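Local coordinates for protein putative mandelate racemase/muconate lactonizing enzyme (Bordetella bronchiseptica, PDB 3DDM) that is of unknown function but belongs to the mandelate racemase/muconate lactonizing enzyme family of the enolase superfamily, at residues V15-F20 with P39-E44. The protein carries 1 engineered substitution. Sequence-based numbering, arbitrary orientation.
Sequences VRAHVF and PAVLVE
Arg16 and Glu44, His18 and Leu42, Phe20 and Ala40 are the hydrogen-bonded pairs that join strand 14-23 to strand 37-46, a compact example of antiparallel pairing in the N-terminal domain of an enolase-superfamily protein. Each pair exchanges two backbone bonds. In the middle pair, His18 N to Leu42 O and Leu42 N to His18 O both measure 2.9 Å. The last is less regular: Phe20 N gives a sound bond to Ala40 O, whereas the return from Ala40 N to Phe20 O is weak, its N-H...O angle only 123°. Between them, Ala17 faces Val43 and Val19 faces Val41 as non-hydrogen-bonded pairs, where CA-H...O contacts such as Val41 CA to His18 O (3.3 Å) add to the polar seam.

Apolar contact follows both faces of the sheet. On one, the Ala17 methyl meets Val43 CG1 at 4.0 Å and Val19 CG2 meets Val41 CG2 at 4.2 Å; helix 65-81 covers this side through Ala66 and Ala70. On the other, Phe20 and Leu42 cross at about a right angle, with ring atom CE1 4.1 Å from methyl CD1, and Leu377 of helix 374-380 touches the Phe20 side chain.

Polar side chains occupy the far end of that second face. Glu44 takes chi1 61°, with CG between its backbone N and carbonyl carbon, and the extended chain beyond carries the carboxylate back across the strand boundary to the edge of the His18 imidazole, whose flip state is doubtful. The ring and carboxylate planes lie 50° apart. Arg14 forms a weak, long ion pair with Glu44 OE1. One face is thus lined by apolar side chains beneath a helix, which also supplies Glu74 to take the Ala17 N-H, while the other grades from aromatic packing into a largely buried acid, whose negative charge Arg14, and more remotely Arg16, may favour.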
loop_
_atom_site.group_PDB
_atom_site.type_symbol
_atom_site.label_atom_id
_atom_site.label_comp_id
_atom_site.label_asym_id
_atom_site.label_seq_id
_atom_site.Cartn_x
_atom_site.Cartn_y
_atom_site.Cartn_z
ATOM N N VAL A 15 21.177 2.634 -10.575
ATOM C CA VAL A 15 20.534 2.231 -9.325
ATOM C C VAL A 15 20.026 0.799 -9.438
ATOM O O VAL A 15 19.105 0.521 -10.205
ATOM C CB VAL A 15 19.343 3.154 -8.997
ATOM C CG1 VAL A 15 18.696 2.722 -7.699
ATOM C CG2 VAL A 15 19.806 4.596 -8.913
ATOM N N ARG A 16 20.618 -0.113 -8.677
ATOM C CA ARG A 16 20.197 -1.510 -8.741
ATOM C C ARG A 16 19.705 -2.049 -7.410
ATOM O O ARG A 16 20.155 -1.622 -6.343
ATOM C CB ARG A 16 21.344 -2.389 -9.253
ATOM C CG ARG A 16 21.960 -1.882 -10.542
ATOM C CD ARG A 16 22.901 -2.899 -11.187
ATOM N NE ARG A 16 22.185 -4.068 -11.701
ATOM C CZ ARG A 16 22.702 -4.953 -12.555
ATOM N NH1 ARG A 16 23.950 -4.807 -13.002
ATOM N NH2 ARG A 16 21.965 -5.983 -12.964
ATOM N N ALA A 17 18.772 -2.992 -7.483
ATOM C CA ALA A 17 18.213 -3.614 -6.294
ATOM C C ALA A 17 18.473 -5.110 -6.359
ATOM O O ALA A 17 18.297 -5.725 -7.406
ATOM C CB ALA A 17 16.723 -3.350 -6.221
ATOM N N HIS A 18 18.907 -5.693 -5.246
ATOM C CA HIS A 18 19.175 -7.122 -5.204
ATOM C C HIS A 18 18.329 -7.753 -4.126
ATOM O O HIS A 18 18.279 -7.259 -2.997
ATOM C CB HIS A 18 20.649 -7.388 -4.910
ATOM C CG HIS A 18 21.578 -6.576 -5.750
ATOM N ND1 HIS A 18 22.107 -5.376 -5.323
ATOM C CD2 HIS A 18 22.017 -6.752 -7.017
ATOM C CE1 HIS A 18 22.830 -4.847 -6.291
ATOM N NE2 HIS A 18 22.791 -5.660 -7.331
ATOM N N VAL A 19 17.661 -8.844 -4.473
ATOM C CA VAL A 19 16.812 -9.539 -3.520
ATOM C C VAL A 19 17.477 -10.825 -3.043
ATOM O O VAL A 19 18.152 -11.506 -3.807
ATOM C CB VAL A 19 15.451 -9.895 -4.139
ATOM C CG1 VAL A 19 14.562 -10.535 -3.088
ATOM C CG2 VAL A 19 14.800 -8.647 -4.721
ATOM N N PHE A 20 17.286 -11.138 -1.767
ATOM C CA PHE A 20 17.845 -12.336 -1.163
ATOM C C PHE A 20 16.799 -12.972 -0.282
ATOM O O PHE A 20 16.013 -12.275 0.360
ATOM C CB PHE A 20 19.068 -12.002 -0.315
ATOM C CG PHE A 20 20.209 -11.468 -1.105
ATOM C CD1 PHE A 20 20.372 -10.099 -1.276
ATOM C CD2 PHE A 20 21.097 -12.333 -1.727
ATOM C CE1 PHE A 20 21.408 -9.596 -2.058
ATOM C CE2 PHE A 20 22.134 -11.842 -2.511
ATOM C CZ PHE A 20 22.290 -10.468 -2.678
ATOM N N PRO A 39 13.722 -12.649 4.099
ATOM C CA PRO A 39 13.947 -11.887 2.870
ATOM C C PRO A 39 14.780 -10.635 3.093
ATOM O O PRO A 39 14.992 -10.217 4.220
ATOM C CB PRO A 39 12.534 -11.549 2.431
ATOM C CG PRO A 39 11.892 -11.222 3.741
ATOM C CD PRO A 39 12.416 -12.304 4.690
ATOM N N ALA A 40 15.247 -10.038 2.007
ATOM C CA ALA A 40 16.038 -8.817 2.091
ATOM C C ALA A 40 16.168 -8.148 0.720
ATOM O O ALA A 40 16.193 -8.818 -0.314
ATOM C CB ALA A 40 17.411 -9.126 2.645
ATOM N N VAL A 41 16.218 -6.821 0.714
ATOM C CA VAL A 41 16.386 -6.078 -0.530
ATOM C C VAL A 41 17.454 -5.029 -0.280
ATOM O O VAL A 41 17.241 -4.078 0.473
ATOM C CB VAL A 41 15.088 -5.373 -0.983
ATOM C CG1 VAL A 41 15.351 -4.576 -2.247
ATOM C CG2 VAL A 41 14.009 -6.391 -1.254
ATOM N N LEU A 42 18.616 -5.225 -0.888
ATOM C CA LEU A 42 19.719 -4.286 -0.737
ATOM C C LEU A 42 19.774 -3.420 -1.990
ATOM O O LEU A 42 19.553 -3.901 -3.104
ATOM C CB LEU A 42 21.040 -5.042 -0.547
ATOM C CG LEU A 42 21.102 -6.056 0.612
ATOM C CD1 LEU A 42 22.500 -6.677 0.682
ATOM C CD2 LEU A 42 20.756 -5.377 1.933
ATOM N N VAL A 43 20.040 -2.134 -1.814
ATOM C CA VAL A 43 20.118 -1.242 -2.964
ATOM C C VAL A 43 21.465 -0.558 -3.018
ATOM O O VAL A 43 22.049 -0.229 -1.977
ATOM C CB VAL A 43 18.999 -0.177 -2.935
ATOM C CG1 VAL A 43 17.665 -0.828 -3.271
ATOM C CG2 VAL A 43 18.930 0.468 -1.561
ATOM N N GLU A 44 21.970 -0.378 -4.236
ATOM C CA GLU A 44 23.251 0.283 -4.431
ATOM C C GLU A 44 23.094 1.385 -5.451
ATOM O O GLU A 44 22.667 1.141 -6.570
ATOM C CB GLU A 44 24.319 -0.705 -4.909
ATOM C CG GLU A 44 24.019 -1.381 -6.235
ATOM C CD GLU A 44 25.213 -2.160 -6.778
ATOM O OE1 GLU A 44 26.316 -1.586 -6.869
ATOM O OE2 GLU A 44 25.047 -3.345 -7.127
#